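Long-range contacts in endonuclease V (Homo sapiens, PDB 6OZE), which probably cleaves inosine-containing RNA as a metal-ion-dependent endoribonuclease of the RNase H clan: residues P32-L37 / V213-A218; S74-L79 / R236-K241; Q151-A156 / S181-G186. The protein carries 4 engineered substitutions. All coordinates share one frame; numbering follows the deposited sequence.

Contact 1: residues P32-L37 / V213-A218; sequences PAFSGL and VRLTSA. Engineered in segment 213-218: S217 (natural residue Cys), A218 (natural residue Cys). With NA (sodium ion), chain G.
A sodium-binding loop, folded at F34-L37 into a type II beta turn, meets the last turns of helix 209-218 here, and F34 and R214 carry most of the joint. The guanidinium of R214 lies flat on the phenyl ring, with the planes only 3° apart and the centres 4.5 Å apart. On the opposite face L215 CD1 lies out toward the rim, while L215 CB touches F34 CZ, so successive helical residues flank the ring. CZ at the far end of the ring also presses on the helix backbone, 3.5 Å from L215 N.

R214 reaches the loop twice. A bend at chi3 (-45°) turns the guanidinium back over F34 and brings NH2 to P32 O at 2.7 Å, a bond that lies close to the guanidinium plane and uses a lone pair of the carbonyl. NH1 adds a weak bond to the same oxygen and also bonds D31 O. R214 is modelled in two conformers, and the grip described is that of one of them. Deeper in, L37 CD2 crosses L215 CD1 at roughly a right angle, 3.6 Å away.

The turn's outer side serves the metal: L37 O binds sodium at 2.3 Å, and bound waters link the ion to F34 O and to G36 N. Q38 OE1 and F64 O complete the site. In the wider fold the loop joins helix 3-17 to strand 39-47, while V213 and T216 turn the other side of helix 209-218 toward strands 184-189 and 199-205.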
loop_
_atom_site.group_PDB
_atom_site.type_symbol
_atom_site.label_atom_id
_atom_site.label_comp_id
_atom_site.label_asym_id
_atom_site.label_seq_id
_atom_site.Cartn_x
_atom_site.Cartn_y
_atom_site.Cartn_z
ATOM N N PRO A 32 21.608 0.258 -4.411
ATOM C CA PRO A 32 21.361 1.367 -3.471
ATOM C C PRO A 32 20.515 2.493 -4.041
ATOM O O PRO A 32 19.664 3.040 -3.329
ATOM C CB PRO A 32 22.775 1.825 -3.095
ATOM C CG PRO A 32 23.617 0.593 -3.272
ATOM C CD PRO A 32 23.024 -0.141 -4.448
ATOM N N ALA A 33 20.682 2.825 -5.319
ATOM C CA ALA A 33 19.879 3.868 -5.944
ATOM C C ALA A 33 18.754 3.321 -6.800
ATOM O O ALA A 33 18.112 4.087 -7.528
ATOM C CB ALA A 33 20.773 4.799 -6.770
ATOM N N PHE A 34 18.467 2.022 -6.692
ATOM C CA PHE A 34 17.412 1.385 -7.470
ATOM C C PHE A 34 17.650 1.535 -8.966
ATOM O O PHE A 34 16.711 1.758 -9.742
ATOM C CB PHE A 34 16.009 1.859 -7.068
ATOM C CG PHE A 34 15.686 1.614 -5.627
ATOM C CD1 PHE A 34 15.534 0.320 -5.154
ATOM C CD2 PHE A 34 15.564 2.672 -4.738
ATOM C CE1 PHE A 34 15.239 0.080 -3.825
ATOM C CE2 PHE A 34 15.271 2.442 -3.397
ATOM C CZ PHE A 34 15.108 1.141 -2.943
ATOM N N SER A 35 18.913 1.408 -9.369
ATOM C CA SER A 35 19.243 1.386 -10.783
ATOM C C SER A 35 18.444 0.290 -11.469
ATOM O O SER A 35 18.406 -0.854 -11.007
ATOM C CB SER A 35 20.734 1.126 -10.961
ATOM O OG SER A 35 21.061 1.027 -12.332
ATOM N N GLY A 36 17.794 0.650 -12.567
ATOM C CA GLY A 36 16.937 -0.255 -13.285
ATOM C C GLY A 36 15.465 -0.070 -12.987
ATOM O O GLY A 36 14.623 -0.591 -13.734
ATOM N N LEU A 37 15.126 0.651 -11.913
ATOM C CA LEU A 37 13.733 0.973 -11.629
ATOM C C LEU A 37 13.332 2.191 -12.449
ATOM O O LEU A 37 13.940 3.256 -12.325
ATOM C CB LEU A 37 13.546 1.255 -10.140
ATOM C CG LEU A 37 12.133 1.657 -9.728
ATOM C CD1 LEU A 37 11.106 0.548 -10.063
ATOM C CD2 LEU A 37 12.114 1.998 -8.243
ATOM N N VAL A 213 11.348 0.032 2.571
ATOM C CA VAL A 213 11.452 1.278 3.322
ATOM C C VAL A 213 12.301 2.283 2.560
ATOM O O VAL A 213 11.973 3.474 2.495
ATOM C CB VAL A 213 11.978 0.994 4.739
ATOM C CG1 VAL A 213 12.321 2.295 5.470
ATOM C CG2 VAL A 213 10.949 0.210 5.502
ATOM N N ARG A 214 13.408 1.820 1.977
ATOM C CA ARG A 214 14.257 2.716 1.202
ATOM C C ARG A 214 13.529 3.246 -0.028
ATOM O O ARG A 214 13.665 4.427 -0.371
ATOM C CB ARG A 214 15.545 2.006 0.813
ATOM C CG ARG A 214 16.397 1.639 2.014
ATOM C CD ARG A 214 17.849 1.432 1.629
ATOM N NE ARG A 214 17.992 0.619 0.424
ATOM C CZ ARG A 214 18.275 1.107 -0.779
ATOM N NH1 ARG A 214 18.384 0.286 -1.815
ATOM N NH2 ARG A 214 18.448 2.415 -0.944
ATOM N N LEU A 215 12.768 2.391 -0.711
ATOM C CA LEU A 215 12.018 2.854 -1.874
ATOM C C LEU A 215 10.981 3.892 -1.470
ATOM O O LEU A 215 10.798 4.903 -2.160
ATOM C CB LEU A 215 11.299 1.674 -2.544
ATOM C CG LEU A 215 10.400 2.048 -3.723
ATOM C CD1 LEU A 215 11.219 2.707 -4.819
ATOM C CD2 LEU A 215 9.680 0.799 -4.243
ATOM N N THR A 216 10.276 3.650 -0.363
ATOM C CA THR A 216 9.281 4.622 0.082
ATOM C C THR A 216 9.933 5.970 0.368
ATOM O O THR A 216 9.398 7.023 -0.005
ATOM C CB THR A 216 8.565 4.080 1.319
ATOM O OG1 THR A 216 7.954 2.827 0.983
ATOM C CG2 THR A 216 7.456 5.036 1.747
ATOM N N SER A 217 11.086 5.958 1.039
ATOM C CA SER A 217 11.810 7.208 1.257
ATOM C C SER A 217 12.169 7.877 -0.065
ATOM O O SER A 217 11.998 9.096 -0.219
ATOM C CB SER A 217 13.067 6.966 2.103
ATOM O OG SER A 217 13.575 8.192 2.595
ATOM N N ALA A 218 12.659 7.097 -1.033
ATOM C CA ALA A 218 13.077 7.656 -2.312
ATOM C C ALA A 218 11.908 8.264 -3.075
ATOM O O ALA A 218 12.103 9.195 -3.873
ATOM C CB ALA A 218 13.750 6.566 -3.145
HETATM NA NA NA G . 15.337 4.826 -13.194
HETATM O O HOH W 1 16.568 4.376 -11.046
HETATM O O HOH W 2 17.562 3.189 -13.604
HETATM O O HOH W 3 16.327 6.752 -14.582
#

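Contact 2: residues S74-L79 / R236-K241; sequences SRMVSL and REHIRK
S74 packs over one face of H238: its CB stands 4.0 Å from the imidazole centroid, in a CH-pi contact. S74 O lies above the same face, displaced toward the rim near NE2 and CE1. The torsions explain the pose, since H238 carries CG anti to its own nitrogen (chi1 -164°) and thereby extends the ring from the helix across the strand. S74 OG takes no part in this CH-pi contact and is hydrogen-bonded to S58 OG.

M76 works differently. Its chain is bent at both chi2 and chi3 (-59° and -65°), and the curl brings the sulfur back toward the helix. SD then lies 3.8 Å from H238 CD2, approaching the ring obliquely in a sulfur-aromatic contact, and 3.9 Å from I239 CG1, whose side chain crosses the methionine at about a right angle. At the ring's edge, in its plane, water 4 joins NE2 (2.9 Å) to M76 N (3.0 Å), a polar bridge between the helix and the backbone of the strand. An alanine in place of H238 would probably leave this water without its helix partner and uncover the side of S74 and the sulfur of M76.

The axes of strand and helix come within 8.4 Å of each other. Strand 69-78 borders the mixed sheet within the chain, and R75 and V77 turn to helix 89-106, whereas S74 and M76 meet helix 226-242. A sheet margin flanked by helices in this way is in keeping with the RNase H-like fold of the family.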
loop_
_atom_site.group_PDB
_atom_site.type_symbol
_atom_site.label_atom_id
_atom_site.label_comp_id
_atom_site.label_asym_id
_atom_site.label_seq_id
_atom_site.Cartn_x
_atom_site.Cartn_y
_atom_site.Cartn_z
ATOM N N SER A 74 -8.899 6.498 -13.008
ATOM C CA SER A 74 -9.769 6.477 -11.838
ATOM C C SER A 74 -11.136 5.993 -12.283
ATOM O O SER A 74 -11.583 6.321 -13.386
ATOM C CB SER A 74 -9.953 7.876 -11.261
ATOM O OG SER A 74 -8.718 8.381 -10.759
ATOM N N ARG A 75 -11.798 5.209 -11.437
ATOM C CA ARG A 75 -13.129 4.712 -11.766
ATOM C C ARG A 75 -13.991 4.702 -10.516
ATOM O O ARG A 75 -13.556 4.226 -9.465
ATOM C CB ARG A 75 -13.053 3.297 -12.347
ATOM C CG ARG A 75 -12.363 3.238 -13.684
ATOM C CD ARG A 75 -13.197 2.474 -14.686
ATOM N NE ARG A 75 -12.561 1.211 -15.035
ATOM C CZ ARG A 75 -11.570 1.102 -15.910
ATOM N NH1 ARG A 75 -11.109 2.183 -16.525
ATOM N NH2 ARG A 75 -11.042 -0.086 -16.172
ATOM N N MET A 76 -15.220 5.200 -10.635
ATOM C CA MET A 76 -16.189 5.027 -9.563
ATOM C C MET A 76 -16.648 3.575 -9.530
ATOM O O MET A 76 -16.906 2.966 -10.575
ATOM C CB MET A 76 -17.424 5.905 -9.776
ATOM C CG MET A 76 -17.192 7.411 -9.859
ATOM S SD MET A 76 -16.399 8.092 -8.371
ATOM C CE MET A 76 -17.682 7.806 -7.160
ATOM N N VAL A 77 -16.751 3.028 -8.319
ATOM C CA VAL A 77 -17.077 1.624 -8.105
ATOM C C VAL A 77 -18.001 1.515 -6.901
ATOM O O VAL A 77 -18.097 2.426 -6.079
ATOM C CB VAL A 77 -15.806 0.767 -7.872
ATOM C CG1 VAL A 77 -14.875 0.832 -9.085
ATOM C CG2 VAL A 77 -15.076 1.232 -6.626
ATOM N N SER A 78 -18.694 0.382 -6.805
ATOM C CA SER A 78 -19.564 0.085 -5.670
ATOM C C SER A 78 -18.980 -1.099 -4.906
ATOM O O SER A 78 -18.893 -2.201 -5.454
ATOM C CB SER A 78 -20.974 -0.255 -6.145
ATOM O OG SER A 78 -21.596 0.873 -6.737
ATOM N N LEU A 79 -18.592 -0.866 -3.651
ATOM C CA LEU A 79 -17.962 -1.885 -2.806
ATOM C C LEU A 79 -19.071 -2.625 -2.073
ATOM O O LEU A 79 -19.470 -2.259 -0.966
ATOM C CB LEU A 79 -16.991 -1.249 -1.817
ATOM C CG LEU A 79 -15.913 -0.302 -2.350
ATOM C CD1 LEU A 79 -14.800 -0.129 -1.327
ATOM C CD2 LEU A 79 -15.333 -0.795 -3.640
ATOM N N ARG A 236 -9.900 11.736 -5.321
ATOM C CA ARG A 236 -10.683 12.866 -4.825
ATOM C C ARG A 236 -11.206 13.707 -5.977
ATOM O O ARG A 236 -12.391 14.076 -6.001
ATOM C CB ARG A 236 -9.846 13.712 -3.866
ATOM C CG ARG A 236 -9.773 13.116 -2.468
ATOM C CD ARG A 236 -8.998 14.012 -1.522
ATOM N NE ARG A 236 -7.623 14.198 -1.971
ATOM C CZ ARG A 236 -6.682 14.814 -1.266
ATOM N NH1 ARG A 236 -6.963 15.306 -0.067
ATOM N NH2 ARG A 236 -5.458 14.930 -1.759
ATOM N N GLU A 237 -10.360 13.968 -6.976
ATOM C CA GLU A 237 -10.805 14.749 -8.124
ATOM C C GLU A 237 -11.895 14.022 -8.897
ATOM O O GLU A 237 -12.859 14.644 -9.359
ATOM C CB GLU A 237 -9.636 15.040 -9.062
ATOM C CG GLU A 237 -8.603 16.002 -8.503
ATOM C CD GLU A 237 -7.443 16.218 -9.456
ATOM O OE1 GLU A 237 -7.337 15.461 -10.446
ATOM O OE2 GLU A 237 -6.640 17.144 -9.215
ATOM N N HIS A 238 -11.743 12.705 -9.077
ATOM C CA HIS A 238 -12.741 11.959 -9.842
ATOM C C HIS A 238 -14.083 11.943 -9.128
ATOM O O HIS A 238 -15.131 12.037 -9.766
ATOM C CB HIS A 238 -12.256 10.532 -10.079
ATOM C CG HIS A 238 -12.997 9.816 -11.150
ATOM N ND1 HIS A 238 -12.916 10.175 -12.480
ATOM C CD2 HIS A 238 -13.856 8.772 -11.092
ATOM C CE1 HIS A 238 -13.686 9.375 -13.195
ATOM N NE2 HIS A 238 -14.265 8.513 -12.378
ATOM N N ILE A 239 -14.072 11.824 -7.801
ATOM C CA ILE A 239 -15.327 11.882 -7.049
ATOM C C ILE A 239 -15.981 13.250 -7.213
ATOM O O ILE A 239 -17.192 13.361 -7.453
ATOM C CB ILE A 239 -15.064 11.556 -5.566
ATOM C CG1 ILE A 239 -14.720 10.073 -5.416
ATOM C CG2 ILE A 239 -16.250 11.998 -4.691
ATOM C CD1 ILE A 239 -14.131 9.729 -4.060
ATOM N N ARG A 240 -15.192 14.318 -7.080
ATOM C CA ARG A 240 -15.765 15.653 -7.200
ATOM C C ARG A 240 -16.332 15.897 -8.593
ATOM O O ARG A 240 -17.401 16.508 -8.734
ATOM C CB ARG A 240 -14.743 16.715 -6.791
ATOM C CG ARG A 240 -14.729 16.971 -5.278
ATOM C CD ARG A 240 -13.391 16.656 -4.626
ATOM N NE ARG A 240 -13.468 16.708 -3.166
ATOM C CZ ARG A 240 -13.710 15.655 -2.388
ATOM N NH1 ARG A 240 -13.898 14.454 -2.922
ATOM N NH2 ARG A 240 -13.762 15.801 -1.072
ATOM N N LYS A 241 -15.652 15.418 -9.638
ATOM C CA LYS A 241 -16.192 15.580 -10.981
ATOM C C LYS A 241 -17.468 14.768 -11.152
ATOM O O LYS A 241 -18.472 15.273 -11.662
ATOM C CB LYS A 241 -15.176 15.131 -12.032
ATOM C CG LYS A 241 -13.859 15.878 -12.050
ATOM C CD LYS A 241 -13.185 15.598 -13.379
ATOM C CE LYS A 241 -11.690 15.642 -13.280
ATOM N NZ LYS A 241 -11.087 14.998 -14.481
HETATM O O HOH W 4 -15.991 6.379 -13.268
#

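Contact 3: residues Q151-A156 / S181-G186; sequences QVDGLA and SGTVLG. Unlike the reference sequence in segment 151-156: A156 (reference Glu).
L185 and L155 lie alongside each other, their side chains sliding past in opposite directions until the two CD1 methyls meet at 3.7 Å. The same methyl of L185 also touches D153 CB, again at 3.7 Å, so one branch of one leucine fits against two residues of the tight turn opposite. L185 sets CG anti to the carbonyl carbon (chi1 -57°), which swings its branches off strand 184-189 and up to the turn.

That turn is type I', running from V152 to L155 and closed by the bond of L155 N to V152 O at 2.9 Å. D153 and G154 occupy its two middle positions with positive phi. D153 crosses L185 obliquely: with CG anti to the backbone nitrogen (chi1 -169°), the aspartate extends past the leucine, and OD2 comes to 3.8 Å from L185 CD1. The carboxylate thus borders the hydrocarbon and continues toward the hydroxyls of 181-183. S181 OG stays 3.9 Å from D153 OD2, too far for a hydrogen bond, and pairs weakly with T183 OG1 instead. S181 is poorly ordered, which suits so loose a polar fringe.

L123 touches V152, L155 and L185 and thereby extends the apolar patch, while L177 of the neighbouring strand 174-178 meets L155. A backbone hydrogen bond between D153 and D180 ties the turn to the chain just before 181-186. The adhesion between the two segments is therefore apolar and rests largely on a single methyl, with no hydrogen bond joining them directly; the nearby acid and hydroxyls, held apart by that gap, probably add little holding force.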
loop_
_atom_site.group_PDB
_atom_site.type_symbol
_atom_site.label_atom_id
_atom_site.label_comp_id
_atom_site.label_asym_id
_atom_site.label_seq_id
_atom_site.Cartn_x
_atom_site.Cartn_y
_atom_site.Cartn_z
ATOM N N GLN A 151 -2.807 -2.019 15.219
ATOM C CA GLN A 151 -2.348 -2.599 16.484
ATOM C C GLN A 151 -2.637 -4.099 16.512
ATOM O O GLN A 151 -3.583 -4.578 17.138
ATOM C CB GLN A 151 -2.956 -1.854 17.668
ATOM C CG GLN A 151 -2.439 -0.425 17.807
ATOM C CD GLN A 151 -2.982 0.288 19.033
ATOM O OE1 GLN A 151 -2.369 1.229 19.540
ATOM N NE2 GLN A 151 -4.139 -0.156 19.513
ATOM N N VAL A 152 -1.771 -4.858 15.832
ATOM C CA VAL A 152 -1.899 -6.303 15.705
ATOM C C VAL A 152 -0.613 -6.978 16.171
ATOM O O VAL A 152 0.463 -6.374 16.194
ATOM C CB VAL A 152 -2.243 -6.738 14.266
ATOM C CG1 VAL A 152 -3.603 -6.188 13.849
ATOM C CG2 VAL A 152 -1.158 -6.289 13.308
ATOM N N ASP A 153 -0.740 -8.260 16.534
ATOM C CA ASP A 153 0.384 -9.065 17.025
ATOM C C ASP A 153 1.133 -8.354 18.152
ATOM O O ASP A 153 2.364 -8.301 18.180
ATOM C CB ASP A 153 1.329 -9.496 15.895
ATOM C CG ASP A 153 2.344 -10.553 16.340
ATOM O OD1 ASP A 153 2.161 -11.146 17.426
ATOM O OD2 ASP A 153 3.329 -10.784 15.608
ATOM N N GLY A 154 0.377 -7.782 19.083
ATOM C CA GLY A 154 0.971 -7.113 20.220
ATOM C C GLY A 154 1.557 -5.746 19.947
ATOM O O GLY A 154 2.136 -5.150 20.863
ATOM N N LEU A 155 1.447 -5.230 18.723
ATOM C CA LEU A 155 1.874 -3.865 18.454
ATOM C C LEU A 155 0.884 -2.879 19.052
ATOM O O LEU A 155 -0.328 -3.087 19.007
ATOM C CB LEU A 155 1.964 -3.624 16.949
ATOM C CG LEU A 155 3.206 -4.110 16.214
ATOM C CD1 LEU A 155 3.027 -3.899 14.724
ATOM C CD2 LEU A 155 4.433 -3.369 16.712
ATOM N N ALA A 156 1.398 -1.788 19.609
ATOM C CA ALA A 156 0.527 -0.809 20.240
ATOM C C ALA A 156 1.182 0.558 20.159
ATOM O O ALA A 156 2.408 0.674 20.238
ATOM C CB ALA A 156 0.246 -1.172 21.705
ATOM N N SER A 181 5.956 -11.602 19.386
ATOM C CA SER A 181 6.711 -12.849 19.368
ATOM C C SER A 181 8.153 -12.692 18.897
ATOM O O SER A 181 9.026 -13.436 19.357
ATOM C CB SER A 181 6.008 -13.856 18.460
ATOM O OG SER A 181 5.820 -13.306 17.168
ATOM N N GLY A 182 8.433 -11.768 17.982
ATOM C CA GLY A 182 9.788 -11.638 17.479
ATOM C C GLY A 182 9.865 -11.504 15.971
ATOM O O GLY A 182 10.954 -11.369 15.404
ATOM N N THR A 183 8.712 -11.539 15.311
ATOM C CA THR A 183 8.638 -11.256 13.885
ATOM C C THR A 183 8.565 -9.749 13.708
ATOM O O THR A 183 7.663 -9.107 14.253
ATOM C CB THR A 183 7.372 -11.886 13.307
ATOM O OG1 THR A 183 6.941 -12.968 14.142
ATOM C CG2 THR A 183 7.631 -12.408 11.901
ATOM N N VAL A 184 9.511 -9.170 12.975
ATOM C CA VAL A 184 9.385 -7.762 12.618
ATOM C C VAL A 184 8.348 -7.656 11.508
ATOM O O VAL A 184 8.488 -8.273 10.447
ATOM C CB VAL A 184 10.726 -7.139 12.206
ATOM C CG1 VAL A 184 10.499 -5.701 11.757
ATOM C CG2 VAL A 184 11.703 -7.158 13.366
ATOM N N LEU A 185 7.294 -6.891 11.767
ATOM C CA LEU A 185 6.140 -6.809 10.882
ATOM C C LEU A 185 6.215 -5.625 9.934
ATOM O O LEU A 185 5.512 -5.615 8.912
ATOM C CB LEU A 185 4.883 -6.664 11.739
ATOM C CG LEU A 185 4.682 -7.785 12.756
ATOM C CD1 LEU A 185 3.534 -7.460 13.698
ATOM C CD2 LEU A 185 4.432 -9.092 12.037
ATOM N N GLY A 186 7.030 -4.632 10.253
ATOM C CA GLY A 186 7.133 -3.459 9.413
ATOM C C GLY A 186 8.107 -2.481 10.023
ATOM O O GLY A 186 8.833 -2.807 10.967
#

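In the fold
Set side by side, the three contacts show chemistry following place. Contact 1 is partly buried and the most varied, combining a cation stack, a charged hydrogen bond and leucine packing beside a metal site. Contacts 2 and 3 are surface contacts, about 34 Å apart between centres and on opposite sides of the chain's centre, yet both reach the same mixed sheet: contact 2 at its border strand 69-78, contact 3 at 184-189, beside the other border. Contact 2 leans on an aromatic ring, sulfur and a bridging water; contact 3 on methyl groups. The helices of contacts 1 and 2 follow each other in sequence, whereas contacts 1 and 3 approach to about 6 Å between nearest atoms without touching.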